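Local coordinates for protein collectin placenta 1 (Mus musculus, PDB 2OX9) that binds the leukocyte cell-surface glycan Lewis(x) through a calcium-dependent C-type lectin domain and probably acts as a scavenger receptor, at residues Lys15-Ser20 and Ile127-Arg132; Leu40-Ser45 and Lys76-Ser81; Leu66-Gln71 and Gly103-Gly108; Lys86-Gly91 and Gly113-Phe118. All coordinates share one frame; numbering follows the deposited sequence.

In the fold
Contact 1 pairs the strand near the N-terminus with the last strand and so closes the loop of chain in which the other three contacts lie. Contact 2 touches it, Ile127 O lying 2.7 Å from Val41 N, and the two share one calcium ion on the side of the domain remote from the sugar. Contacts 3 and 4, centres about 12 Å apart, meet through neighbouring strands, with Cys106 O 2.7 Å from Phe118 N, and both supply ligands to the calcium ion that holds the galactose. Contact 2 joins the halves: Trp77 packs against Leu66 of contact 3 and Trp115 of contact 4. Contact 1 lies about 21 Å, centre to centre, from either sugar-side contact.

Contact 1: Lys15-Ser20 and Ile127-Arg132; sequences KCYYFS and ICEKER. With CA (calcium ion), chain L.
Lys15 reaches across to Glu129, its NZ 3.0 Å from OE2 in a salt bridge. The lysine chain bends at chi2, chi3 and chi4, which brings the ammonium group over the carboxylate, meeting OE2 from 58° above its plane. The same carboxylate chelates a calcium ion, OE1 at 2.7 Å from the metal and OE2 at 2.5 Å, so OE2 serves both cations, and OE1 probably also accepts from Phe42 N; Phe42 O, Asn44, Glu48 and two waters complete the site. Tyr17 lies alongside Glu129, its ring plane 26° from the carboxylate, and its OH is hydrogen-bonded to Glu48, a second ligand of this metal. The backbones form the antiparallel pairing of the N-terminal and C-terminal strands that closes the C-type lectin fold. Cys16 and Lys130 satisfy each other's N-H and carbonyl groups, with Cys16 N 2.8 Å from Lys130 O. Tyr18 and Cys128 do likewise, Tyr18 N lying 3.0 Å from Cys128 O. On the face bearing Tyr17 and Glu129, Ile127 lays CG2 over one face of the Phe19 ring, with CG1 3.9 Å from Phe19 CD2. The other face carries Cys16 and Cys128, whose sulfurs form disulfides with Cys5 and Cys33.

Contact 2: Leu40-Ser45 and Lys76-Ser81; sequences LVFINS and KWLDGS. With CA (calcium ion), chain L.
Asp79 OD1, whose carboxylate lies against Phe42, is gripped by two donors of one residue: Ser81 N at 2.9 Å from OD1 and Ser81 OG at 3.0 Å from it, both reaching it from the same face of the carboxylate plane. The bond from Ser81 N makes an Asx turn that overlaps the end of the type I beta turn from Trp77 to Gly80. In this C-type lectin domain the beta turn packs against the loop leading from strand 39-40 into helix 46-54. No hydrogen bond crosses between the two segments; aromatic packing joins them. Phe42 and Trp77 run antiparallel past one another, their ring planes oblique, and each offers a C-H to the other's face. Trp77 CB sits over the centre of the Phe42 ring, 3.9 Å from its centroid, while Phe42 CA lies over the six-membered ring of Trp77. Ile43 O, 3.3 Å from Trp77 CZ2, is buried with no hydrogen-bond partner in the model. Farther along the phenyl ring, Phe42 CE1 comes within 3.5 Å of Asp79 CG, the planes of ring and carboxylate 49° apart. Leu78 meets Phe42 CZ through CB and extends CD1 to Leu40 CB, 4.0 Å away. The packed loop also serves a metal: Phe42 O, at 2.3 Å, and Asn44 OD1, at 2.6 Å, bind a calcium ion together with Glu48, Glu129 and two waters.

Contact 3: Leu66-Gln71 and Gly103-Gly108; sequences LTDSEQ and GEDCAG. With CA (calcium ion), chain I; CA (calcium ion), chain J; CA (calcium ion), chain K; GAL (beta-D-galactopyranose), chain E.
A chi1 of 74° at Asp68 sets CG between its own backbone N and carbonyl carbon, while at Asp105 chi1 of -56° places CG beside the backbone N; the two carboxylates thus converge on one calcium ion, their planes 83° apart. This is a calcium site of the long-loop region of the C-type lectin domain. Asp68 chelates the ion through both oxygens, with OD2, also hydrogen-bonded to Ser73, 2.4 Å from it; Glu104 O and a water join, with Glu72 and Asn95 from outside. Asp105 OD1 bridges to a second calcium ion, which OD2 of the same carboxylate binds at 2.3 Å, alongside Glu72 and Pro102. Behind the metals the backbones pair briefly, Thr67 opposite Cys106: Asp68 N donates to Asp105 O at 3.1 Å, Ala107 N donates to Leu66 O at 2.9 Å, and the Leu66 and Ala107 CB atoms touch. A classic beta bulge sets Asp105 and Cys106 together opposite Phe118 of the next strand. A water links Ser69 OG to Asp105 and donates to OD2, 2.6 Å from that oxygen. The Glu104 side chain, whose outside polar partner is Trp96, serves the sugar site: its OE1 lies 2.4 Å from the calcium ion that also holds galactose O3.

Contact 4: Lys86-Gly91 and Gly113-Phe118; sequences KNWKAG and GQWNDF. With CA (calcium ion), chain J; FUC (alpha-L-fucopyranose), chain B; GAL (beta-D-galactopyranose), chain E.
Trp115 presses one face against the backbone and CB of Asn87, making the closely packed half of this contact. Asn87 CB lies over the five-membered ring of Trp115, 3.7 Å from its centroid in a CH-pi contact, and the backbone of Lys86 continues along the same face. The two indoles meet as a T-shaped pair, planes 77° apart, the edge of Trp115 toward the face of Trp88. Two backbone bonds clamp the segments beside them: Trp115 N donates to Asn87 O at 2.8 Å, and Lys89 N to Trp115 O at 3.0 Å. Gln49 takes the hydrogen bond from Trp115 NE1.

Around Lys89, Ala90 and Gln114 the contact is looser and hydrated. Gln114 crosses the Lys89 chain, its NE2 3.5 Å from Lys89 CG, and a water accepts from Ala90 N and donates to Gln114 OE1. Lys89 CG is anti to the backbone N (chi1 172°) and the chain runs on extended, carrying NZ to fucose, where it donates to O4 at 2.9 Å and, weakly, to O5. On the buried sugar side, Asn116 ND2 lies over the centre of the Phe118 ring and donates to galactose O3 at 3.1 Å. Asn95 N holds Asp117 OD2, while Asn116 OD1 and Asp117 O and OD1 bind the calcium ion, with Gln92, Asp94 and Glu104, that grips galactose O3 and O4: the calcium-dependent sugar site of a C-type lectin.

Contact 1: Lys15-Ser20 and Ile127-Arg132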
# COMPACT_ATOMS: atom_id res chain seq x y z
N LYS A 15 -10.53 1.26 12.89
CA LYS A 15 -9.20 0.80 12.53
C LYS A 15 -8.15 1.83 12.91
O LYS A 15 -8.48 2.99 13.18
CB LYS A 15 -9.12 0.54 11.02
CG LYS A 15 -10.05 -0.55 10.53
CD LYS A 15 -9.90 -1.81 11.36
CE LYS A 15 -9.95 -3.03 10.48
NZ LYS A 15 -8.86 -3.02 9.47
N CYS A 16 -6.90 1.38 12.96
CA CYS A 16 -5.77 2.24 13.30
C CYS A 16 -4.75 2.13 12.19
O CYS A 16 -4.44 1.03 11.73
CB CYS A 16 -5.13 1.82 14.61
SG CYS A 16 -6.25 1.95 16.03
N TYR A 17 -4.20 3.28 11.78
CA TYR A 17 -3.23 3.31 10.71
C TYR A 17 -1.95 3.99 11.13
O TYR A 17 -1.96 4.92 11.93
CB TYR A 17 -3.79 4.06 9.50
CG TYR A 17 -5.12 3.53 9.00
CD1 TYR A 17 -6.29 3.75 9.72
CD2 TYR A 17 -5.20 2.81 7.81
CE1 TYR A 17 -7.51 3.26 9.26
CE2 TYR A 17 -6.42 2.32 7.34
CZ TYR A 17 -7.57 2.56 8.07
OH TYR A 17 -8.78 2.09 7.61
N TYR A 18 -0.85 3.51 10.56
CA TYR A 18 0.46 4.06 10.82
C TYR A 18 1.06 4.53 9.49
O TYR A 18 1.31 3.72 8.59
CB TYR A 18 1.37 3.00 11.45
CG TYR A 18 2.79 3.47 11.66
CD1 TYR A 18 3.07 4.51 12.55
CD2 TYR A 18 3.85 2.90 10.96
CE1 TYR A 18 4.37 4.98 12.72
CE2 TYR A 18 5.16 3.36 11.13
CZ TYR A 18 5.41 4.39 12.01
OH TYR A 18 6.70 4.86 12.19
N PHE A 19 1.27 5.83 9.37
CA PHE A 19 1.86 6.40 8.17
C PHE A 19 3.35 6.55 8.47
O PHE A 19 3.77 7.50 9.13
CB PHE A 19 1.18 7.73 7.85
CG PHE A 19 -0.28 7.59 7.57
CD1 PHE A 19 -1.21 7.65 8.62
CD2 PHE A 19 -0.74 7.38 6.28
CE1 PHE A 19 -2.57 7.49 8.38
CE2 PHE A 19 -2.10 7.21 6.03
CZ PHE A 19 -3.02 7.27 7.08
N SER A 20 4.12 5.59 7.99
CA SER A 20 5.55 5.51 8.24
C SER A 20 6.45 6.69 7.92
O SER A 20 6.20 7.48 7.01
CB SER A 20 6.13 4.29 7.53
OG SER A 20 6.52 4.62 6.21
N ILE A 127 2.19 2.20 4.76
CA ILE A 127 1.07 2.38 5.68
C ILE A 127 0.64 1.05 6.27
O ILE A 127 0.36 0.11 5.54
CB ILE A 127 -0.16 2.97 4.95
CG1 ILE A 127 0.23 4.25 4.20
CG2 ILE A 127 -1.27 3.26 5.96
CD1 ILE A 127 -0.85 4.75 3.28
N CYS A 128 0.58 0.97 7.60
CA CYS A 128 0.13 -0.24 8.28
C CYS A 128 -1.30 -0.04 8.75
O CYS A 128 -1.72 1.08 9.05
CB CYS A 128 0.98 -0.56 9.51
SG CYS A 128 2.76 -0.84 9.26
N GLU A 129 -2.04 -1.14 8.83
CA GLU A 129 -3.42 -1.08 9.27
C GLU A 129 -3.73 -2.22 10.25
O GLU A 129 -3.25 -3.34 10.10
CB GLU A 129 -4.36 -1.17 8.06
CG GLU A 129 -5.83 -1.31 8.43
CD GLU A 129 -6.75 -1.40 7.23
OE1 GLU A 129 -6.31 -1.78 6.12
OE2 GLU A 129 -7.95 -1.10 7.40
N LYS A 130 -4.53 -1.91 11.26
CA LYS A 130 -4.91 -2.93 12.22
C LYS A 130 -6.16 -2.52 12.98
O LYS A 130 -6.64 -1.40 12.85
CB LYS A 130 -3.78 -3.23 13.20
CG LYS A 130 -3.43 -2.12 14.20
CD LYS A 130 -2.32 -2.62 15.12
CE LYS A 130 -1.96 -1.61 16.20
NZ LYS A 130 -0.88 -2.15 17.10
N GLU A 131 -6.69 -3.45 13.77
CA GLU A 131 -7.90 -3.22 14.53
C GLU A 131 -7.64 -2.47 15.82
O GLU A 131 -6.64 -2.69 16.49
CB GLU A 131 -8.57 -4.55 14.85
CG GLU A 131 -9.05 -5.28 13.61
CD GLU A 131 -9.65 -6.63 13.93
OE1 GLU A 131 -10.51 -6.70 14.84
OE2 GLU A 131 -9.27 -7.61 13.27
N ARG A 132 -8.54 -1.57 16.17
CA ARG A 132 -8.41 -0.82 17.41
C ARG A 132 -8.82 -1.79 18.50
O ARG A 132 -9.82 -2.49 18.36
CB ARG A 132 -9.34 0.39 17.40
CG ARG A 132 -9.50 1.05 18.76
CD ARG A 132 -10.27 2.35 18.63
NE ARG A 132 -11.56 2.14 17.98
CZ ARG A 132 -12.31 3.11 17.48
NH1 ARG A 132 -11.90 4.37 17.55
NH2 ARG A 132 -13.48 2.82 16.91
CA CA L . -8.81 -1.38 5.10
O HOH W 1 -10.70 -1.52 6.28
O HOH W 2 -8.79 -3.73 5.39

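Contact 2: Leu40-Ser45 and Lys76-Ser81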
# COMPACT_ATOMS: atom_id res chain seq x y z
N LEU A 40 0.25 -4.34 5.77
CA LEU A 40 0.33 -3.20 4.86
C LEU A 40 -1.13 -2.92 4.52
O LEU A 40 -1.89 -3.83 4.23
CB LEU A 40 1.13 -3.57 3.61
CG LEU A 40 2.66 -3.52 3.79
CD1 LEU A 40 3.34 -4.15 2.59
CD2 LEU A 40 3.11 -2.07 3.95
N VAL A 41 -1.50 -1.65 4.55
CA VAL A 41 -2.88 -1.23 4.32
C VAL A 41 -3.67 -1.81 3.13
O VAL A 41 -3.17 -1.90 2.00
CB VAL A 41 -2.96 0.34 4.24
CG1 VAL A 41 -2.50 0.83 2.86
CG2 VAL A 41 -4.37 0.81 4.54
N PHE A 42 -4.90 -2.21 3.42
CA PHE A 42 -5.83 -2.71 2.40
C PHE A 42 -6.85 -1.58 2.24
O PHE A 42 -7.54 -1.23 3.19
CB PHE A 42 -6.57 -3.97 2.87
CG PHE A 42 -5.68 -5.15 3.15
CD1 PHE A 42 -6.19 -6.28 3.80
CD2 PHE A 42 -4.34 -5.15 2.77
CE1 PHE A 42 -5.38 -7.37 4.07
CE2 PHE A 42 -3.52 -6.24 3.04
CZ PHE A 42 -4.05 -7.36 3.70
N ILE A 43 -6.94 -1.02 1.05
CA ILE A 43 -7.88 0.09 0.82
C ILE A 43 -9.12 -0.49 0.15
O ILE A 43 -9.11 -0.80 -1.04
CB ILE A 43 -7.22 1.16 -0.07
CG1 ILE A 43 -5.90 1.60 0.58
CG2 ILE A 43 -8.16 2.36 -0.23
CD1 ILE A 43 -5.11 2.61 -0.25
N ASN A 44 -10.20 -0.62 0.93
CA ASN A 44 -11.45 -1.21 0.46
C ASN A 44 -12.58 -0.29 0.02
O ASN A 44 -13.63 -0.77 -0.39
CB ASN A 44 -12.00 -2.14 1.55
CG ASN A 44 -10.92 -2.91 2.28
OD1 ASN A 44 -10.26 -2.39 3.19
ND2 ASN A 44 -10.72 -4.16 1.88
N SER A 45 -12.40 1.02 0.10
CA SER A 45 -13.47 1.93 -0.29
C SER A 45 -12.97 3.33 -0.62
O SER A 45 -11.84 3.69 -0.27
CB SER A 45 -14.50 2.02 0.83
OG SER A 45 -13.95 2.64 1.98
N LYS A 76 -4.07 -8.71 -5.87
CA LYS A 76 -4.78 -9.14 -4.67
C LYS A 76 -4.12 -8.52 -3.46
O LYS A 76 -2.94 -8.19 -3.48
CB LYS A 76 -4.71 -10.66 -4.50
CG LYS A 76 -5.13 -11.49 -5.70
CD LYS A 76 -4.83 -12.96 -5.43
CE LYS A 76 -5.28 -13.85 -6.58
NZ LYS A 76 -5.03 -15.29 -6.27
N TRP A 77 -4.89 -8.40 -2.38
CA TRP A 77 -4.36 -7.86 -1.14
C TRP A 77 -3.59 -8.99 -0.47
O TRP A 77 -3.78 -10.17 -0.80
CB TRP A 77 -5.51 -7.37 -0.25
CG TRP A 77 -6.27 -6.22 -0.86
CD1 TRP A 77 -7.51 -6.28 -1.44
CD2 TRP A 77 -5.82 -4.87 -0.99
NE1 TRP A 77 -7.86 -5.04 -1.93
CE2 TRP A 77 -6.84 -4.16 -1.67
CE3 TRP A 77 -4.66 -4.19 -0.61
CZ2 TRP A 77 -6.72 -2.80 -1.97
CZ3 TRP A 77 -4.54 -2.83 -0.91
CH2 TRP A 77 -5.57 -2.15 -1.58
N LEU A 78 -2.70 -8.65 0.45
CA LEU A 78 -1.89 -9.65 1.12
C LEU A 78 -2.66 -10.81 1.73
O LEU A 78 -2.13 -11.92 1.84
CB LEU A 78 -1.04 -8.98 2.19
CG LEU A 78 -0.02 -8.01 1.61
CD1 LEU A 78 0.85 -7.47 2.74
CD2 LEU A 78 0.84 -8.73 0.59
N ASP A 79 -3.91 -10.56 2.11
CA ASP A 79 -4.73 -11.60 2.72
C ASP A 79 -5.41 -12.46 1.65
O ASP A 79 -6.35 -13.19 1.95
CB ASP A 79 -5.78 -10.97 3.63
CG ASP A 79 -6.91 -10.32 2.85
OD1 ASP A 79 -6.76 -10.07 1.64
OD2 ASP A 79 -7.96 -10.07 3.48
N GLY A 80 -4.93 -12.35 0.42
CA GLY A 80 -5.48 -13.14 -0.67
C GLY A 80 -6.74 -12.62 -1.33
O GLY A 80 -7.15 -13.16 -2.36
N SER A 81 -7.36 -11.59 -0.76
CA SER A 81 -8.58 -11.02 -1.32
C SER A 81 -8.33 -10.32 -2.66
O SER A 81 -7.43 -9.49 -2.79
CB SER A 81 -9.19 -10.00 -0.35
OG SER A 81 -9.59 -10.62 0.86
CA CA L . -8.81 -1.38 5.10
O HOH W 1 -10.70 -1.52 6.28
O HOH W 2 -8.79 -3.73 5.39

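Contact 3: Leu66-Gln71 and Gly103-Gly108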
# COMPACT_ATOMS: atom_id res chain seq x y z
N LEU A 66 -0.93 -4.54 -1.69
CA LEU A 66 -1.42 -5.07 -2.96
C LEU A 66 -0.30 -5.47 -3.90
O LEU A 66 0.62 -4.68 -4.15
CB LEU A 66 -2.26 -3.99 -3.65
CG LEU A 66 -3.06 -4.43 -4.86
CD1 LEU A 66 -4.22 -5.28 -4.36
CD2 LEU A 66 -3.60 -3.23 -5.64
N THR A 67 -0.37 -6.68 -4.46
CA THR A 67 0.67 -7.15 -5.39
C THR A 67 0.08 -8.09 -6.44
O THR A 67 -1.05 -8.58 -6.30
CB THR A 67 1.80 -7.94 -4.68
OG1 THR A 67 1.30 -9.23 -4.29
CG2 THR A 67 2.29 -7.22 -3.44
N ASP A 68 0.86 -8.35 -7.48
CA ASP A 68 0.45 -9.27 -8.54
C ASP A 68 1.65 -10.17 -8.86
O ASP A 68 1.89 -10.53 -10.01
CB ASP A 68 -0.04 -8.49 -9.78
CG ASP A 68 1.09 -7.85 -10.57
OD1 ASP A 68 2.15 -7.56 -9.98
OD2 ASP A 68 0.92 -7.62 -11.78
N SER A 69 2.39 -10.52 -7.81
CA SER A 69 3.56 -11.38 -7.92
C SER A 69 3.17 -12.82 -8.18
O SER A 69 3.86 -13.54 -8.90
CB SER A 69 4.39 -11.33 -6.63
OG SER A 69 4.92 -10.04 -6.40
N GLU A 70 2.06 -13.25 -7.58
CA GLU A 70 1.57 -14.62 -7.74
C GLU A 70 1.28 -14.90 -9.21
O GLU A 70 1.67 -15.93 -9.75
CB GLU A 70 0.30 -14.82 -6.91
CG GLU A 70 0.25 -16.14 -6.15
CD GLU A 70 -1.13 -16.43 -5.56
OE1 GLU A 70 -1.67 -15.58 -4.82
OE2 GLU A 70 -1.67 -17.53 -5.84
N GLN A 71 0.58 -13.97 -9.85
CA GLN A 71 0.22 -14.09 -11.25
C GLN A 71 0.09 -12.69 -11.84
O GLN A 71 -0.82 -11.94 -11.48
CB GLN A 71 -1.10 -14.85 -11.41
CG GLN A 71 -1.40 -15.30 -12.83
CD GLN A 71 -2.65 -16.16 -12.92
OE1 GLN A 71 -2.77 -17.18 -12.24
NE2 GLN A 71 -3.59 -15.74 -13.76
N GLY A 103 9.21 -7.08 -13.79
CA GLY A 103 8.39 -5.89 -13.95
C GLY A 103 8.07 -5.19 -12.64
O GLY A 103 8.94 -5.05 -11.78
N GLU A 104 6.83 -4.76 -12.50
CA GLU A 104 6.37 -4.06 -11.29
C GLU A 104 5.21 -4.87 -10.72
O GLU A 104 4.15 -4.97 -11.33
CB GLU A 104 5.92 -2.64 -11.65
CG GLU A 104 7.02 -1.82 -12.32
CD GLU A 104 6.64 -0.36 -12.53
OE1 GLU A 104 5.70 -0.09 -13.29
OE2 GLU A 104 7.30 0.52 -11.93
N ASP A 105 5.42 -5.44 -9.54
CA ASP A 105 4.40 -6.27 -8.93
C ASP A 105 3.96 -5.84 -7.54
O ASP A 105 3.30 -6.60 -6.82
CB ASP A 105 4.90 -7.72 -8.87
CG ASP A 105 5.32 -8.25 -10.24
OD1 ASP A 105 5.05 -7.58 -11.26
OD2 ASP A 105 5.90 -9.36 -10.28
N CYS A 106 4.32 -4.62 -7.16
CA CYS A 106 3.99 -4.08 -5.84
C CYS A 106 3.30 -2.73 -6.01
O CYS A 106 3.74 -1.91 -6.80
CB CYS A 106 5.27 -3.97 -5.01
SG CYS A 106 5.86 -5.61 -4.43
N ALA A 107 2.21 -2.50 -5.27
CA ALA A 107 1.46 -1.26 -5.40
C ALA A 107 1.75 -0.23 -4.32
O ALA A 107 2.07 -0.59 -3.18
CB ALA A 107 -0.04 -1.55 -5.44
N GLY A 108 1.61 1.04 -4.70
CA GLY A 108 1.84 2.14 -3.78
C GLY A 108 1.09 3.40 -4.19
O GLY A 108 0.68 3.55 -5.35
CA CA I . 3.08 -6.72 -12.35
CA CA J . 4.02 1.59 -12.80
CA CA K . 5.54 -9.62 -12.55
C1 GAL E . 7.23 5.98 -13.13
C2 GAL E . 6.56 4.95 -12.23
C3 GAL E . 6.74 3.54 -12.80
C4 GAL E . 6.31 3.48 -14.27
C5 GAL E . 6.99 4.60 -15.08
C6 GAL E . 6.48 4.67 -16.51
O2 GAL E . 7.13 5.01 -10.93
O3 GAL E . 5.96 2.63 -12.05
O4 GAL E . 4.90 3.61 -14.35
O5 GAL E . 6.72 5.89 -14.47
O6 GAL E . 7.33 5.48 -17.31
O HOH W 3 4.11 -11.05 -11.93
O HOH W 4 7.05 -10.31 -8.20
O HOH W 5 2.21 -4.47 -13.43
O HOH W 6 5.87 -10.11 -14.99

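Contact 4: Lys86-Gly91 and Gly113-Phe118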
# COMPACT_ATOMS: atom_id res chain seq x y z
N LYS A 86 -10.70 0.12 -6.70
CA LYS A 86 -9.37 0.37 -7.27
C LYS A 86 -9.19 1.87 -7.51
O LYS A 86 -10.16 2.59 -7.71
CB LYS A 86 -9.22 -0.34 -8.63
CG LYS A 86 -9.81 -1.73 -8.69
CD LYS A 86 -9.77 -2.27 -10.11
CE LYS A 86 -10.56 -3.58 -10.22
NZ LYS A 86 -10.41 -4.25 -11.54
N ASN A 87 -7.94 2.33 -7.51
CA ASN A 87 -7.68 3.74 -7.75
C ASN A 87 -6.38 3.93 -8.53
O ASN A 87 -5.59 4.81 -8.20
CB ASN A 87 -7.62 4.50 -6.42
CG ASN A 87 -7.65 6.02 -6.59
OD1 ASN A 87 -8.31 6.54 -7.50
ND2 ASN A 87 -6.96 6.73 -5.70
N TRP A 88 -6.15 3.10 -9.54
CA TRP A 88 -4.94 3.23 -10.34
C TRP A 88 -4.98 4.55 -11.10
O TRP A 88 -6.05 5.01 -11.48
CB TRP A 88 -4.83 2.13 -11.41
CG TRP A 88 -4.77 0.74 -10.88
CD1 TRP A 88 -5.76 -0.19 -10.91
CD2 TRP A 88 -3.64 0.09 -10.29
NE1 TRP A 88 -5.32 -1.38 -10.38
CE2 TRP A 88 -4.02 -1.23 -9.99
CE3 TRP A 88 -2.33 0.51 -9.99
CZ2 TRP A 88 -3.14 -2.15 -9.40
CZ3 TRP A 88 -1.46 -0.41 -9.40
CH2 TRP A 88 -1.87 -1.72 -9.11
N LYS A 89 -3.81 5.14 -11.31
CA LYS A 89 -3.71 6.35 -12.10
C LYS A 89 -3.94 5.84 -13.53
O LYS A 89 -3.64 4.68 -13.82
CB LYS A 89 -2.31 6.95 -11.97
CG LYS A 89 -2.04 8.13 -12.90
CD LYS A 89 -0.60 8.61 -12.77
CE LYS A 89 -0.30 9.73 -13.74
NZ LYS A 89 1.12 10.15 -13.63
N ALA A 90 -4.46 6.68 -14.41
CA ALA A 90 -4.71 6.26 -15.79
C ALA A 90 -3.41 5.80 -16.44
O ALA A 90 -2.40 6.50 -16.39
CB ALA A 90 -5.33 7.41 -16.58
N GLY A 91 -3.44 4.63 -17.07
CA GLY A 91 -2.25 4.12 -17.72
C GLY A 91 -1.55 3.08 -16.86
O GLY A 91 -0.77 2.27 -17.36
N GLY A 113 -2.88 10.57 -4.23
CA GLY A 113 -3.38 9.31 -3.71
C GLY A 113 -3.59 8.20 -4.74
O GLY A 113 -3.93 7.08 -4.37
N GLN A 114 -3.40 8.50 -6.03
CA GLN A 114 -3.60 7.46 -7.04
C GLN A 114 -2.61 6.31 -6.87
O GLN A 114 -1.55 6.48 -6.26
CB GLN A 114 -3.48 8.03 -8.45
CG GLN A 114 -4.29 9.28 -8.69
CD GLN A 114 -4.36 9.64 -10.16
OE1 GLN A 114 -5.28 9.23 -10.87
NE2 GLN A 114 -3.37 10.40 -10.64
N TRP A 115 -2.94 5.15 -7.43
CA TRP A 115 -2.06 3.99 -7.30
C TRP A 115 -1.17 3.79 -8.51
O TRP A 115 -1.52 4.13 -9.64
CB TRP A 115 -2.88 2.71 -7.08
CG TRP A 115 -3.87 2.76 -5.95
CD1 TRP A 115 -4.05 3.78 -5.05
CD2 TRP A 115 -4.82 1.75 -5.60
NE1 TRP A 115 -5.06 3.46 -4.18
CE2 TRP A 115 -5.54 2.22 -4.49
CE3 TRP A 115 -5.12 0.48 -6.13
CZ2 TRP A 115 -6.56 1.47 -3.89
CZ3 TRP A 115 -6.13 -0.26 -5.53
CH2 TRP A 115 -6.84 0.24 -4.42
N ASN A 116 0.00 3.24 -8.24
CA ASN A 116 0.97 2.95 -9.27
C ASN A 116 1.70 1.67 -8.89
O ASN A 116 1.86 1.38 -7.70
CB ASN A 116 1.98 4.08 -9.39
CG ASN A 116 3.16 3.69 -10.24
OD1 ASN A 116 2.99 3.23 -11.37
ND2 ASN A 116 4.37 3.86 -9.71
N ASP A 117 2.11 0.90 -9.89
CA ASP A 117 2.84 -0.32 -9.62
C ASP A 117 4.33 -0.01 -9.69
O ASP A 117 4.78 0.69 -10.61
CB ASP A 117 2.44 -1.42 -10.62
CG ASP A 117 2.58 -0.98 -12.08
OD1 ASP A 117 2.48 0.22 -12.37
OD2 ASP A 117 2.78 -1.87 -12.95
N PHE A 118 5.08 -0.47 -8.69
CA PHE A 118 6.52 -0.24 -8.63
C PHE A 118 7.24 -1.59 -8.61
O PHE A 118 6.63 -2.63 -8.34
CB PHE A 118 6.95 0.46 -7.34
CG PHE A 118 6.29 1.78 -7.08
CD1 PHE A 118 5.02 1.85 -6.52
CD2 PHE A 118 6.98 2.97 -7.32
CE1 PHE A 118 4.45 3.07 -6.19
CE2 PHE A 118 6.42 4.20 -6.99
CZ PHE A 118 5.15 4.25 -6.42
CA CA J . 4.02 1.59 -12.80
C1 FUC B . 4.74 9.49 -14.51
C2 FUC B . 4.03 9.43 -15.87
C3 FUC B . 3.85 7.98 -16.31
C4 FUC B . 3.13 7.19 -15.22
C5 FUC B . 3.89 7.30 -13.90
C6 FUC B . 3.17 6.60 -12.76
O2 FUC B . 4.80 10.12 -16.84
O3 FUC B . 3.12 7.93 -17.52
O4 FUC B . 1.81 7.70 -15.06
O5 FUC B . 4.05 8.69 -13.53
C1 GAL E . 7.23 5.98 -13.13
C2 GAL E . 6.56 4.95 -12.23
C3 GAL E . 6.74 3.54 -12.80
C4 GAL E . 6.31 3.48 -14.27
C5 GAL E . 6.99 4.60 -15.08
C6 GAL E . 6.48 4.67 -16.51
O2 GAL E . 7.13 5.01 -10.93
O3 GAL E . 5.96 2.63 -12.05
O4 GAL E . 4.90 3.61 -14.35
O5 GAL E . 6.72 5.89 -14.47
O6 GAL E . 7.33 5.48 -17.31
O HOH W 7 -5.69 9.13 -13.47